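Aminopentol aminotransferase (Sphingopyxis macrogoltabida, PDB 6HBS) uses pyridoxal 5'-phosphate to deaminate aminopentol, the hydrolysed form of fumonisin B1, to its 2-keto product, with pyruvate as the preferred amino acceptor. Local coordinates at residues 234-242 with 305-314; 258-266 with 293-302. All blocks are in the same frame, centred on the assembly; numbering follows the deposited sequence.

In the fold
Following the chain of this class-III aminotransferase from the N terminus, the first of the four segments, 234-242, lies in the loop after strand 226-230 of the central sheet. The chain then runs along strand 253-256 into 258-266, which begins with the cofactor lysine, and reaches helix 292-307 after strand 267-271. Contact 2 closes the shorter loop, setting 258-266 against the earlier part of that helix. Contact 1 closes the longer one, bringing 234-242 to the helix end and the start of helix 310-332. Contact 2 is therefore nested inside contact 1, and the two share helix 292-307. They also touch directly, where the F236 ring packs on F260 and L302.

Contact 1: residues 234-242 with 305-314; sequences AGFRVARDC and IRETPYLETL
The turn between helix 292-307 and helix 310-332 receives the guanidinium of R240, sent across from the loop that follows strand 226-230. With its chain extended from CG to NE, R240 slides past I305 and lays NE 2.8 Å from I305 O, nearly along the C=O axis. NH2 reaches T308 O in the plane of that carbonyl, on a lone pair, at 2.8 Å. The same nitrogen and NH1 then grip E312 end-on in a salt bridge, R240 NH2 to E312 OE1 at 2.8 Å and NH1 to OE2 at 2.9 Å. Each oxygen uses its syn lone pair, and the guanidinium and carboxylate planes are only 7° apart. A bend at chi2 (77°) folds the E312 carboxylate back into this position, while L311 CB lies over one face of the guanidinium.

Beside this polar cluster, Y310 OH donates to F236 O at 2.7 Å, and L311 CD1 packs 3.5 Å from R237 O. The F236 ring turns one face to I305 CD1, a CH-pi contact 3.7 Å from the centroid. M105 of helix 94-105 touches both of these side chains. R237 points elsewhere, bonding to L380 O and G63 O.

Four hydrogen bonds from one guanidinium, shared between two helices and the turn joining them, would fix its rotation, and the paired carboxylate probably offsets its charge.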
ATOM      1  N   ALA A 234       6.474  16.237   3.952  1.00 16.84           N
ATOM      2  CA  ALA A 234       6.279  17.687   4.230  1.00 17.94           C
ATOM      3  C   ALA A 234       4.994  18.250   3.597  1.00 17.15           C
ATOM      4  O   ALA A 234       4.587  19.358   3.929  1.00 16.67           O
ATOM      5  CB  ALA A 234       7.492  18.446   3.739  1.00 18.99           C
ATOM      6  N   GLY A 235       4.378  17.508   2.662  1.00 16.45           N
ATOM      7  CA  GLY A 235       3.266  18.023   1.922  1.00 16.58           C
ATOM      8  C   GLY A 235       2.157  18.506   2.867  1.00 17.27           C
ATOM      9  O   GLY A 235       1.823  17.839   3.842  1.00 17.99           O
ATOM     10  N   PHE A 236       1.704  19.736   2.617  1.00 18.11           N
ATOM     11  CA  PHE A 236       0.623  20.435   3.289  1.00 17.71           C
ATOM     12  C   PHE A 236       0.989  20.910   4.696  1.00 18.62           C
ATOM     13  O   PHE A 236       0.132  21.509   5.361  1.00 18.71           O
ATOM     14  CB  PHE A 236      -0.661  19.603   3.328  1.00 17.39           C
ATOM     15  CG  PHE A 236      -1.174  19.348   1.945  1.00 17.56           C
ATOM     16  CD1 PHE A 236      -1.442  20.404   1.106  1.00 17.91           C
ATOM     17  CD2 PHE A 236      -1.411  18.057   1.495  1.00 17.57           C
ATOM     18  CE1 PHE A 236      -1.932  20.177  -0.164  1.00 20.00           C
ATOM     19  CE2 PHE A 236      -1.921  17.845   0.225  1.00 17.83           C
ATOM     20  CZ  PHE A 236      -2.176  18.895  -0.595  1.00 19.16           C
ATOM     21  N   ARG A 237       2.233  20.723   5.132  1.00 17.32           N
ATOM     22  CA  ARG A 237       2.697  21.405   6.342  1.00 18.76           C
ATOM     23  C   ARG A 237       3.689  22.542   5.979  1.00 19.02           C
ATOM     24  O   ARG A 237       4.059  23.336   6.837  1.00 19.10           O
ATOM     25  CB  ARG A 237       3.274  20.405   7.348  1.00 17.51           C
ATOM     26  CG  ARG A 237       2.246  19.696   8.216  1.00 17.46           C
ATOM     27  CD  ARG A 237       2.948  18.880   9.278  1.00 18.03           C
ATOM     28  NE  ARG A 237       2.032  18.150  10.114  1.00 17.55           N
ATOM     29  CZ  ARG A 237       1.573  16.927   9.838  1.00 19.30           C
ATOM     30  NH1 ARG A 237       1.884  16.367   8.674  1.00 16.04           N
ATOM     31  NH2 ARG A 237       0.815  16.283  10.723  1.00 15.87           N
ATOM     32  N   VAL A 238       4.096  22.642   4.714  1.00 20.12           N
ATOM     33  CA  VAL A 238       4.940  23.748   4.242  1.00 20.52           C
ATOM     34  C   VAL A 238       4.059  24.782   3.521  1.00 20.77           C
ATOM     35  O   VAL A 238       4.223  25.977   3.702  1.00 22.50           O
ATOM     36  CB  VAL A 238       6.100  23.240   3.360  1.00 20.73           C
ATOM     37  CG1 VAL A 238       6.859  24.386   2.700  1.00 22.14           C
ATOM     38  CG2 VAL A 238       7.047  22.362   4.150  1.00 19.88           C
ATOM     39  N   ALA A 239       3.122  24.316   2.701  1.00 20.54           N
ATOM     40  CA  ALA A 239       2.299  25.158   1.880  1.00 21.66           C
ATOM     41  C   ALA A 239       1.038  24.382   1.474  1.00 22.30           C
ATOM     42  O   ALA A 239       0.956  23.177   1.771  1.00 19.82           O
ATOM     43  CB  ALA A 239       3.095  25.593   0.662  1.00 22.89           C
ATOM     44  N   ARG A 240       0.108  25.068   0.782  1.00 21.45           N
ATOM     45  CA  ARG A 240      -1.141  24.470   0.251  1.00 24.01           C
ATOM     46  C   ARG A 240      -0.900  23.932  -1.175  1.00 24.08           C
ATOM     47  O   ARG A 240      -1.820  23.536  -1.909  1.00 26.83           O
ATOM     48  CB  ARG A 240      -2.278  25.500   0.305  1.00 24.42           C
ATOM     49  CG  ARG A 240      -2.746  25.819   1.721  1.00 23.98           C
ATOM     50  CD  ARG A 240      -3.789  26.922   1.792  1.00 23.19           C
ATOM     51  NE  ARG A 240      -4.384  27.058   3.124  1.00 22.37           N
ATOM     52  CZ  ARG A 240      -3.854  27.768   4.127  1.00 22.25           C
ATOM     53  NH1 ARG A 240      -2.725  28.426   3.926  1.00 20.48           N
ATOM     54  NH2 ARG A 240      -4.404  27.750   5.330  1.00 19.58           N
ATOM     55  N   ASP A 241       0.373  23.875  -1.554  1.00 23.82           N
ATOM     56  CA  ASP A 241       0.865  23.402  -2.822  1.00 23.73           C
ATOM     57  C   ASP A 241       2.192  22.684  -2.521  1.00 20.41           C
ATOM     58  O   ASP A 241       2.566  22.508  -1.349  1.00 19.95           O
ATOM     59  CB  ASP A 241       0.914  24.593  -3.793  1.00 25.58           C
ATOM     60  CG  ASP A 241       1.035  24.274  -5.275  1.00 25.90           C
ATOM     61  OD1 ASP A 241       1.453  23.160  -5.639  1.00 24.96           O
ATOM     62  OD2 ASP A 241       0.684  25.143  -6.069  1.00 27.43           O
ATOM     63  N   CYS A 242       2.870  22.226  -3.569  1.00 21.70           N
ATOM     64  CA  CYS A 242       4.149  21.595  -3.458  1.00 21.87           C
ATOM     65  C   CYS A 242       5.038  22.476  -2.567  1.00 21.21           C
ATOM     66  O   CYS A 242       5.006  23.701  -2.686  1.00 21.21           O
ATOM     67  CB  CYS A 242       4.767  21.422  -4.832  1.00 23.34           C
ATOM     68  SG  CYS A 242       6.401  20.630  -4.820  1.00 25.14           S
ATOM     69  N   ILE A 305      -8.040  22.086   3.680  1.00 20.39           N
ATOM     70  CA  ILE A 305      -6.729  22.674   3.429  1.00 19.91           C
ATOM     71  C   ILE A 305      -6.920  23.973   2.641  1.00 21.71           C
ATOM     72  O   ILE A 305      -6.280  24.967   2.938  1.00 20.84           O
ATOM     73  CB  ILE A 305      -5.790  21.673   2.714  1.00 18.36           C
ATOM     74  CG1 ILE A 305      -5.314  20.562   3.658  1.00 17.30           C
ATOM     75  CG2 ILE A 305      -4.648  22.369   1.997  1.00 17.48           C
ATOM     76  CD1 ILE A 305      -4.575  19.418   2.948  1.00 18.90           C
ATOM     77  N   ARG A 306      -7.806  23.957   1.640  1.00 21.22           N
ATOM     78  CA  ARG A 306      -8.037  25.116   0.837  1.00 23.74           C
ATOM     79  C   ARG A 306      -8.792  26.191   1.631  1.00 23.78           C
ATOM     80  O   ARG A 306      -8.538  27.330   1.383  1.00 26.93           O
ATOM     81  CB  ARG A 306      -8.874  24.850  -0.421  1.00 26.06           C
ATOM     82  CG  ARG A 306      -8.295  23.859  -1.414  1.00 24.40           C
ATOM     83  CD  ARG A 306      -9.042  23.872  -2.737  1.00 23.50           C
ATOM     84  NE  ARG A 306     -10.406  23.402  -2.562  1.00 24.00           N
ATOM     85  CZ  ARG A 306     -10.761  22.124  -2.435  1.00 22.54           C
ATOM     86  NH1 ARG A 306     -12.028  21.813  -2.230  1.00 21.41           N
ATOM     87  NH2 ARG A 306      -9.867  21.165  -2.574  1.00 19.13           N
ATOM     88  N   GLU A 307      -9.726  25.828   2.523  1.00 24.17           N
ATOM     89  CA  GLU A 307     -10.767  26.752   2.972  1.00 26.00           C
ATOM     90  C   GLU A 307     -10.571  27.262   4.404  1.00 26.44           C
ATOM     91  O   GLU A 307     -11.336  28.133   4.827  1.00 28.21           O
ATOM     92  CB  GLU A 307     -12.171  26.140   2.837  1.00 26.73           C
ATOM     93  CG  GLU A 307     -12.625  26.150   1.389  1.00 28.40           C
ATOM     94  CD  GLU A 307     -13.978  25.565   1.052  1.00 28.30           C
ATOM     95  OE1 GLU A 307     -14.698  25.167   1.951  1.00 28.88           O
ATOM     96  OE2 GLU A 307     -14.257  25.473  -0.132  1.00 32.67           O
ATOM     97  N   THR A 308      -9.589  26.749   5.139  1.00 22.75           N
ATOM     98  CA  THR A 308      -9.434  27.052   6.547  1.00 23.35           C
ATOM     99  C   THR A 308      -7.989  27.465   6.812  1.00 23.18           C
ATOM    100  O   THR A 308      -7.099  27.156   6.004  1.00 24.29           O
ATOM    101  CB  THR A 308      -9.804  25.865   7.450  1.00 24.69           C
ATOM    102  OG1 THR A 308      -8.773  24.879   7.313  1.00 25.67           O
ATOM    103  CG2 THR A 308     -11.163  25.260   7.152  1.00 24.25           C
ATOM    104  N   PRO A 309      -7.728  28.209   7.910  1.00 24.39           N
ATOM    105  CA  PRO A 309      -6.368  28.572   8.315  1.00 23.24           C
ATOM    106  C   PRO A 309      -5.649  27.461   9.106  1.00 23.05           C
ATOM    107  O   PRO A 309      -4.937  27.711  10.118  1.00 24.32           O
ATOM    108  CB  PRO A 309      -6.638  29.828   9.174  1.00 23.76           C
ATOM    109  CG  PRO A 309      -7.938  29.551   9.837  1.00 26.06           C
ATOM    110  CD  PRO A 309      -8.750  28.836   8.776  1.00 26.17           C
ATOM    111  N   TYR A 310      -5.781  26.214   8.638  1.00 21.23           N
ATOM    112  CA  TYR A 310      -5.208  25.085   9.357  1.00 20.33           C
ATOM    113  C   TYR A 310      -3.675  25.276   9.436  1.00 20.17           C
ATOM    114  O   TYR A 310      -3.044  24.944  10.450  1.00 19.34           O
ATOM    115  CB  TYR A 310      -5.577  23.753   8.689  1.00 18.10           C
ATOM    116  CG  TYR A 310      -4.677  23.440   7.528  1.00 18.36           C
ATOM    117  CD1 TYR A 310      -4.890  24.026   6.298  1.00 18.79           C
ATOM    118  CD2 TYR A 310      -3.528  22.697   7.702  1.00 18.97           C
ATOM    119  CE1 TYR A 310      -4.013  23.842   5.255  1.00 18.61           C
ATOM    120  CE2 TYR A 310      -2.643  22.481   6.662  1.00 19.48           C
ATOM    121  CZ  TYR A 310      -2.879  23.080   5.446  1.00 18.40           C
ATOM    122  OH  TYR A 310      -2.030  22.905   4.420  1.00 18.19           O
ATOM    123  N   LEU A 311      -3.089  25.764   8.343  1.00 20.85           N
ATOM    124  CA  LEU A 311      -1.615  25.801   8.188  1.00 23.36           C
ATOM    125  C   LEU A 311      -1.044  26.855   9.148  1.00 22.57           C
ATOM    126  O   LEU A 311      -0.098  26.587   9.879  1.00 22.68           O
ATOM    127  CB  LEU A 311      -1.263  26.111   6.728  1.00 22.55           C
ATOM    128  CG  LEU A 311       0.230  26.205   6.402  1.00 23.90           C
ATOM    129  CD1 LEU A 311       0.974  24.924   6.768  1.00 25.41           C
ATOM    130  CD2 LEU A 311       0.435  26.532   4.936  1.00 26.46           C
ATOM    131  N   GLU A 312      -1.675  28.035   9.159  1.00 24.24           N
ATOM    132  CA  GLU A 312      -1.240  29.149  10.017  1.00 25.16           C
ATOM    133  C   GLU A 312      -1.384  28.729  11.479  1.00 24.31           C
ATOM    134  O   GLU A 312      -0.472  28.955  12.295  1.00 23.84           O
ATOM    135  CB  GLU A 312      -2.045  30.398   9.674  1.00 26.46           C
ATOM    136  CG  GLU A 312      -1.785  30.892   8.274  1.00 26.70           C
ATOM    137  CD  GLU A 312      -2.482  30.109   7.171  1.00 27.27           C
ATOM    138  OE1 GLU A 312      -3.438  29.377   7.442  1.00 25.35           O
ATOM    139  OE2 GLU A 312      -2.010  30.199   6.063  1.00 27.59           O
ATOM    140  N   THR A 313      -2.472  28.002  11.786  1.00 21.81           N
ATOM    141  CA  THR A 313      -2.691  27.526  13.139  1.00 21.00           C
ATOM    142  C   THR A 313      -1.536  26.611  13.584  1.00 21.14           C
ATOM    143  O   THR A 313      -0.949  26.785  14.681  1.00 20.61           O
ATOM    144  CB  THR A 313      -4.061  26.844  13.252  1.00 22.54           C
ATOM    145  OG1 THR A 313      -5.036  27.825  12.893  1.00 22.13           O
ATOM    146  CG2 THR A 313      -4.340  26.294  14.624  1.00 23.96           C
ATOM    147  N   LEU A 314      -1.214  25.585  12.782  1.00 21.07           N
ATOM    148  CA  LEU A 314      -0.223  24.567  13.262  1.00 21.66           C
ATOM    149  C   LEU A 314       1.200  25.171  13.255  1.00 20.08           C
ATOM    150  O   LEU A 314       1.995  24.823  14.078  1.00 21.40           O
ATOM    151  CB  LEU A 314      -0.318  23.253  12.476  1.00 20.52           C
ATOM    152  CG  LEU A 314      -0.007  23.251  10.987  1.00 22.05           C
ATOM    153  CD1 LEU A 314       1.481  23.040  10.739  1.00 20.95           C
ATOM    154  CD2 LEU A 314      -0.830  22.145  10.308  1.00 22.92           C
TER

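Contact 2: residues 258-266 with 293-302. With PLP (pyridoxal-5'-phosphate), chain C.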
ATOM      1  N   LYS A 258       0.781  10.274   3.360  1.00 16.47           N
ATOM      2  CA  LYS A 258       0.642  10.448   4.826  1.00 18.72           C
ATOM      3  C   LYS A 258      -0.670  11.155   5.206  1.00 17.22           C
ATOM      4  O   LYS A 258      -1.517  10.531   5.818  1.00 17.93           O
ATOM      5  CB  LYS A 258       1.893  11.104   5.439  1.00 18.46           C
ATOM      6  CG  LYS A 258       3.076  10.134   5.510  1.00 20.69           C
ATOM      7  CD  LYS A 258       4.371  10.600   6.175  1.00 21.82           C
ATOM      8  CE  LYS A 258       5.349   9.455   6.457  1.00 23.25           C
ATOM      9  NZ  LYS A 258       6.246   9.088   5.311  1.00 29.82           N
ATOM     10  N   CYS A 259      -0.779  12.456   4.952  1.00 16.77           N
ATOM     11  CA  CYS A 259      -1.727  13.271   5.689  1.00 17.45           C
ATOM     12  C   CYS A 259      -2.813  13.880   4.809  1.00 16.81           C
ATOM     13  O   CYS A 259      -3.700  14.507   5.365  1.00 17.99           O
ATOM     14  CB  CYS A 259      -1.017  14.386   6.451  1.00 17.85           C
ATOM     15  SG  CYS A 259      -0.521  15.778   5.413  1.00 20.12           S
ATOM     16  N   PHE A 260      -2.842  13.637   3.495  1.00 15.56           N
ATOM     17  CA  PHE A 260      -3.864  14.356   2.671  1.00 17.64           C
ATOM     18  C   PHE A 260      -5.273  13.737   2.759  1.00 16.46           C
ATOM     19  O   PHE A 260      -6.217  14.276   2.186  1.00 16.40           O
ATOM     20  CB  PHE A 260      -3.406  14.613   1.240  1.00 17.17           C
ATOM     21  CG  PHE A 260      -3.322  13.449   0.295  1.00 17.84           C
ATOM     22  CD1 PHE A 260      -4.459  12.923  -0.299  1.00 16.54           C
ATOM     23  CD2 PHE A 260      -2.091  12.924  -0.059  1.00 16.72           C
ATOM     24  CE1 PHE A 260      -4.360  11.860  -1.182  1.00 17.17           C
ATOM     25  CE2 PHE A 260      -1.997  11.871  -0.954  1.00 16.65           C
ATOM     26  CZ  PHE A 260      -3.128  11.350  -1.534  1.00 16.37           C
ATOM     27  N   ALA A 261      -5.429  12.641   3.499  1.00 17.15           N
ATOM     28  CA  ALA A 261      -6.766  12.146   3.940  1.00 17.85           C
ATOM     29  C   ALA A 261      -6.794  11.989   5.468  1.00 16.85           C
ATOM     30  O   ALA A 261      -7.587  11.225   5.998  1.00 17.22           O
ATOM     31  CB  ALA A 261      -7.078  10.843   3.216  1.00 18.16           C
ATOM     32  N   ASN A 262      -5.960  12.777   6.170  1.00 16.63           N
ATOM     33  CA  ASN A 262      -5.940  12.913   7.607  1.00 16.61           C
ATOM     34  C   ASN A 262      -5.880  11.551   8.326  1.00 17.95           C
ATOM     35  O   ASN A 262      -6.421  11.396   9.414  1.00 17.35           O
ATOM     36  CB  ASN A 262      -7.137  13.722   8.141  1.00 17.89           C
ATOM     37  CG  ASN A 262      -6.882  14.221   9.544  1.00 18.91           C
ATOM     38  OD1 ASN A 262      -5.779  14.702   9.808  1.00 18.18           O
ATOM     39  ND2 ASN A 262      -7.868  14.105  10.441  1.00 19.56           N
ATOM     40  N   GLY A 263      -5.180  10.565   7.746  1.00 17.19           N
ATOM     41  CA  GLY A 263      -5.010   9.260   8.403  1.00 16.25           C
ATOM     42  C   GLY A 263      -5.565   8.108   7.572  1.00 16.69           C
ATOM     43  O   GLY A 263      -5.162   6.990   7.774  1.00 16.91           O
ATOM     44  N   TYR A 264      -6.523   8.378   6.685  1.00 16.47           N
ATOM     45  CA  TYR A 264      -6.997   7.345   5.725  1.00 17.57           C
ATOM     46  C   TYR A 264      -5.864   6.998   4.746  1.00 18.05           C
ATOM     47  O   TYR A 264      -5.062   7.850   4.379  1.00 16.07           O
ATOM     48  CB  TYR A 264      -8.278   7.823   5.048  1.00 19.04           C
ATOM     49  CG  TYR A 264      -9.491   7.722   5.943  1.00 19.36           C
ATOM     50  CD1 TYR A 264      -9.799   8.719   6.847  1.00 21.13           C
ATOM     51  CD2 TYR A 264     -10.300   6.594   5.932  1.00 21.83           C
ATOM     52  CE1 TYR A 264     -10.881   8.621   7.707  1.00 21.17           C
ATOM     53  CE2 TYR A 264     -11.409   6.491   6.759  1.00 22.75           C
ATOM     54  CZ  TYR A 264     -11.698   7.512   7.651  1.00 25.07           C
ATOM     55  OH  TYR A 264     -12.768   7.400   8.495  1.00 26.48           O
ATOM     56  N   PRO A 265      -5.732   5.713   4.326  1.00 17.15           N
ATOM     57  CA  PRO A 265      -4.575   5.264   3.549  1.00 15.69           C
ATOM     58  C   PRO A 265      -4.768   5.560   2.069  1.00 17.44           C
ATOM     59  O   PRO A 265      -5.547   4.865   1.365  1.00 18.48           O
ATOM     60  CB  PRO A 265      -4.540   3.765   3.847  1.00 16.54           C
ATOM     61  CG  PRO A 265      -6.011   3.399   4.001  1.00 16.68           C
ATOM     62  CD  PRO A 265      -6.661   4.616   4.639  1.00 16.93           C
ATOM     63  N   ILE A 266      -4.026   6.566   1.599  1.00 15.75           N
ATOM     64  CA  ILE A 266      -4.022   6.953   0.223  1.00 16.83           C
ATOM     65  C   ILE A 266      -2.767   7.823  -0.009  1.00 16.27           C
ATOM     66  O   ILE A 266      -2.377   8.629   0.849  1.00 15.15           O
ATOM     67  CB  ILE A 266      -5.313   7.670  -0.202  1.00 16.99           C
ATOM     68  CG1 ILE A 266      -5.292   8.037  -1.686  1.00 16.49           C
ATOM     69  CG2 ILE A 266      -5.613   8.889   0.674  1.00 18.21           C
ATOM     70  CD1 ILE A 266      -6.641   8.391  -2.253  1.00 17.76           C
ATOM     71  N   VAL A 293     -13.521   5.105  -0.063  1.00 16.60           N
ATOM     72  CA  VAL A 293     -13.641   5.759   1.254  1.00 17.16           C
ATOM     73  C   VAL A 293     -12.405   6.639   1.519  1.00 17.99           C
ATOM     74  O   VAL A 293     -12.539   7.785   1.931  1.00 16.41           O
ATOM     75  CB  VAL A 293     -13.951   4.769   2.387  1.00 16.58           C
ATOM     76  CG1 VAL A 293     -13.826   5.388   3.793  1.00 16.66           C
ATOM     77  CG2 VAL A 293     -15.367   4.197   2.222  1.00 17.54           C
ATOM     78  N   PRO A 294     -11.164   6.164   1.303  1.00 17.01           N
ATOM     79  CA  PRO A 294      -9.992   7.027   1.461  1.00 16.14           C
ATOM     80  C   PRO A 294     -10.048   8.229   0.516  1.00 15.13           C
ATOM     81  O   PRO A 294      -9.592   9.293   0.889  1.00 15.96           O
ATOM     82  CB  PRO A 294      -8.807   6.090   1.206  1.00 15.26           C
ATOM     83  CG  PRO A 294      -9.364   4.735   1.573  1.00 16.17           C
ATOM     84  CD  PRO A 294     -10.790   4.764   1.063  1.00 16.89           C
ATOM     85  N   MET A 295     -10.652   8.068  -0.675  1.00 15.77           N
ATOM     86  CA  MET A 295     -10.773   9.155  -1.595  1.00 15.82           C
ATOM     87  C   MET A 295     -11.762  10.217  -1.081  1.00 15.80           C
ATOM     88  O   MET A 295     -11.531  11.444  -1.277  1.00 16.59           O
ATOM     89  CB  MET A 295     -11.186   8.669  -2.978  1.00 17.14           C
ATOM     90  CG  MET A 295     -10.101   7.838  -3.644  1.00 17.01           C
ATOM     91  SD  MET A 295     -10.551   7.493  -5.332  1.00 17.91           S
ATOM     92  CE  MET A 295      -9.332   6.234  -5.678  1.00 18.21           C
ATOM     93  N   ALA A 296     -12.854   9.776  -0.459  1.00 17.68           N
ATOM     94  CA  ALA A 296     -13.838  10.694   0.137  1.00 17.68           C
ATOM     95  C   ALA A 296     -13.195  11.495   1.279  1.00 17.19           C
ATOM     96  O   ALA A 296     -13.407  12.732   1.417  1.00 16.98           O
ATOM     97  CB  ALA A 296     -15.058   9.910   0.610  1.00 19.14           C
ATOM     98  N   ALA A 297     -12.440  10.798   2.125  1.00 17.56           N
ATOM     99  CA  ALA A 297     -11.675  11.482   3.181  1.00 17.77           C
ATOM    100  C   ALA A 297     -10.687  12.509   2.595  1.00 18.29           C
ATOM    101  O   ALA A 297     -10.531  13.609   3.141  1.00 17.48           O
ATOM    102  CB  ALA A 297     -10.977  10.481   4.039  1.00 17.44           C
ATOM    103  N   ALA A 298     -10.045  12.176   1.471  1.00 17.40           N
ATOM    104  CA  ALA A 298      -9.052  13.051   0.886  1.00 17.10           C
ATOM    105  C   ALA A 298      -9.753  14.291   0.329  1.00 19.98           C
ATOM    106  O   ALA A 298      -9.243  15.402   0.462  1.00 18.18           O
ATOM    107  CB  ALA A 298      -8.265  12.319  -0.190  1.00 17.38           C
ATOM    108  N   ILE A 299     -10.917  14.104  -0.317  1.00 18.18           N
ATOM    109  CA  ILE A 299     -11.638  15.246  -0.867  1.00 18.22           C
ATOM    110  C   ILE A 299     -11.944  16.230   0.269  1.00 18.95           C
ATOM    111  O   ILE A 299     -11.834  17.433   0.089  1.00 19.11           O
ATOM    112  CB  ILE A 299     -12.895  14.800  -1.638  1.00 18.47           C
ATOM    113  CG1 ILE A 299     -12.502  14.147  -2.966  1.00 20.13           C
ATOM    114  CG2 ILE A 299     -13.871  15.933  -1.856  1.00 18.76           C
ATOM    115  CD1 ILE A 299     -13.672  13.462  -3.670  1.00 20.52           C
ATOM    116  N   GLU A 300     -12.395  15.731   1.411  1.00 18.80           N
ATOM    117  CA  GLU A 300     -12.798  16.625   2.485  1.00 20.33           C
ATOM    118  C   GLU A 300     -11.573  17.267   3.170  1.00 21.21           C
ATOM    119  O   GLU A 300     -11.603  18.424   3.529  1.00 18.84           O
ATOM    120  CB  GLU A 300     -13.652  15.853   3.472  1.00 19.64           C
ATOM    121  CG  GLU A 300     -14.179  16.680   4.626  1.00 20.45           C
ATOM    122  CD  GLU A 300     -15.141  17.791   4.253  1.00 24.18           C
ATOM    123  OE1 GLU A 300     -15.479  17.917   3.101  1.00 24.22           O
ATOM    124  OE2 GLU A 300     -15.508  18.546   5.143  1.00 29.65           O
ATOM    125  N   THR A 301     -10.514  16.483   3.397  1.00 19.91           N
ATOM    126  CA  THR A 301      -9.235  16.999   3.890  1.00 18.78           C
ATOM    127  C   THR A 301      -8.704  18.094   2.954  1.00 19.07           C
ATOM    128  O   THR A 301      -8.357  19.176   3.422  1.00 20.52           O
ATOM    129  CB  THR A 301      -8.221  15.866   4.049  1.00 18.41           C
ATOM    130  OG1 THR A 301      -8.748  14.871   4.925  1.00 17.70           O
ATOM    131  CG2 THR A 301      -6.900  16.378   4.567  1.00 18.60           C
ATOM    132  N   LEU A 302      -8.666  17.843   1.636  1.00 18.06           N
ATOM    133  CA  LEU A 302      -8.196  18.852   0.709  1.00 18.84           C
ATOM    134  C   LEU A 302      -9.089  20.113   0.767  1.00 20.99           C
ATOM    135  O   LEU A 302      -8.561  21.223   0.622  1.00 18.43           O
ATOM    136  CB  LEU A 302      -8.135  18.321  -0.720  1.00 18.63           C
ATOM    137  CG  LEU A 302      -7.107  17.226  -1.017  1.00 18.71           C
ATOM    138  CD1 LEU A 302      -7.260  16.732  -2.450  1.00 19.92           C
ATOM    139  CD2 LEU A 302      -5.675  17.684  -0.742  1.00 17.90           C
TER
HETATM  140  N1  PLP C 501       9.018   9.525   1.109  1.00 22.84           N
HETATM  141  C2  PLP C 501       9.183  10.253   2.235  1.00 22.56           C
HETATM  142  C2A PLP C 501       9.873  11.596   2.212  1.00 22.58           C
HETATM  143  C3  PLP C 501       8.617   9.761   3.488  1.00 23.46           C
HETATM  144  O3  PLP C 501       8.751  10.469   4.630  1.00 27.16           O
HETATM  145  C4  PLP C 501       7.885   8.474   3.493  1.00 24.14           C
HETATM  146  C4A PLP C 501       7.307   8.013   4.783  1.00 27.75           C
HETATM  147  C5  PLP C 501       7.832   7.739   2.194  1.00 22.24           C
HETATM  148  C6  PLP C 501       8.386   8.331   1.066  1.00 21.74           C
HETATM  149  C5A PLP C 501       7.133   6.388   2.043  1.00 22.22           C
HETATM  150  O4P PLP C 501       5.742   6.459   2.447  1.00 21.35           O
HETATM  151  P   PLP C 501       5.152   5.080   3.034  1.00 20.19           P
HETATM  152  O1P PLP C 501       5.790   4.807   4.320  1.00 21.89           O
HETATM  153  O2P PLP C 501       5.543   4.039   2.024  1.00 18.60           O
HETATM  154  O3P PLP C 501       3.681   5.423   3.124  1.00 18.00           O
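A261 meets A298 with their CA atoms only 3.9 Å apart, an approach that small side chains allow, and A261 CB lies 3.7 Å from A298 N. Next to it, F260 O points into the helix surface and is buried without a polar partner; A298 CA offers it a CA-H...O contact at 3.4 Å, and T301 CB lies 3.2 Å away. The T301 hydroxyl bonds within the helix to A297 O, while CG2, anti to the backbone N, also packs against F260 O. P294 CB lies 3.5 Å from P265 O and packs on I266 CB. Y264 CD1 rests 3.5 Å from A297 CB, and the side chains of I266 and M295 cross at about a right angle, with I266 CD1 3.8 Å from M295 CG.

The segment that comes so close is folded into two overlapping beta turns, type I from C259 to N262 and type I' from A261 to Y264, directly after K258, whose NZ is covalently bonded to C4A of the cofactor as the internal aldimine.

Outside this shell, the F260 ring meets F102 edge-to-face. N262 bonds to L67 N and G68 O, Y264 OH to E75, and P265 O to K116. G263 O accepts from T87 of the second subunit, and S287 N of that subunit hydrogen-bonds the cofactor.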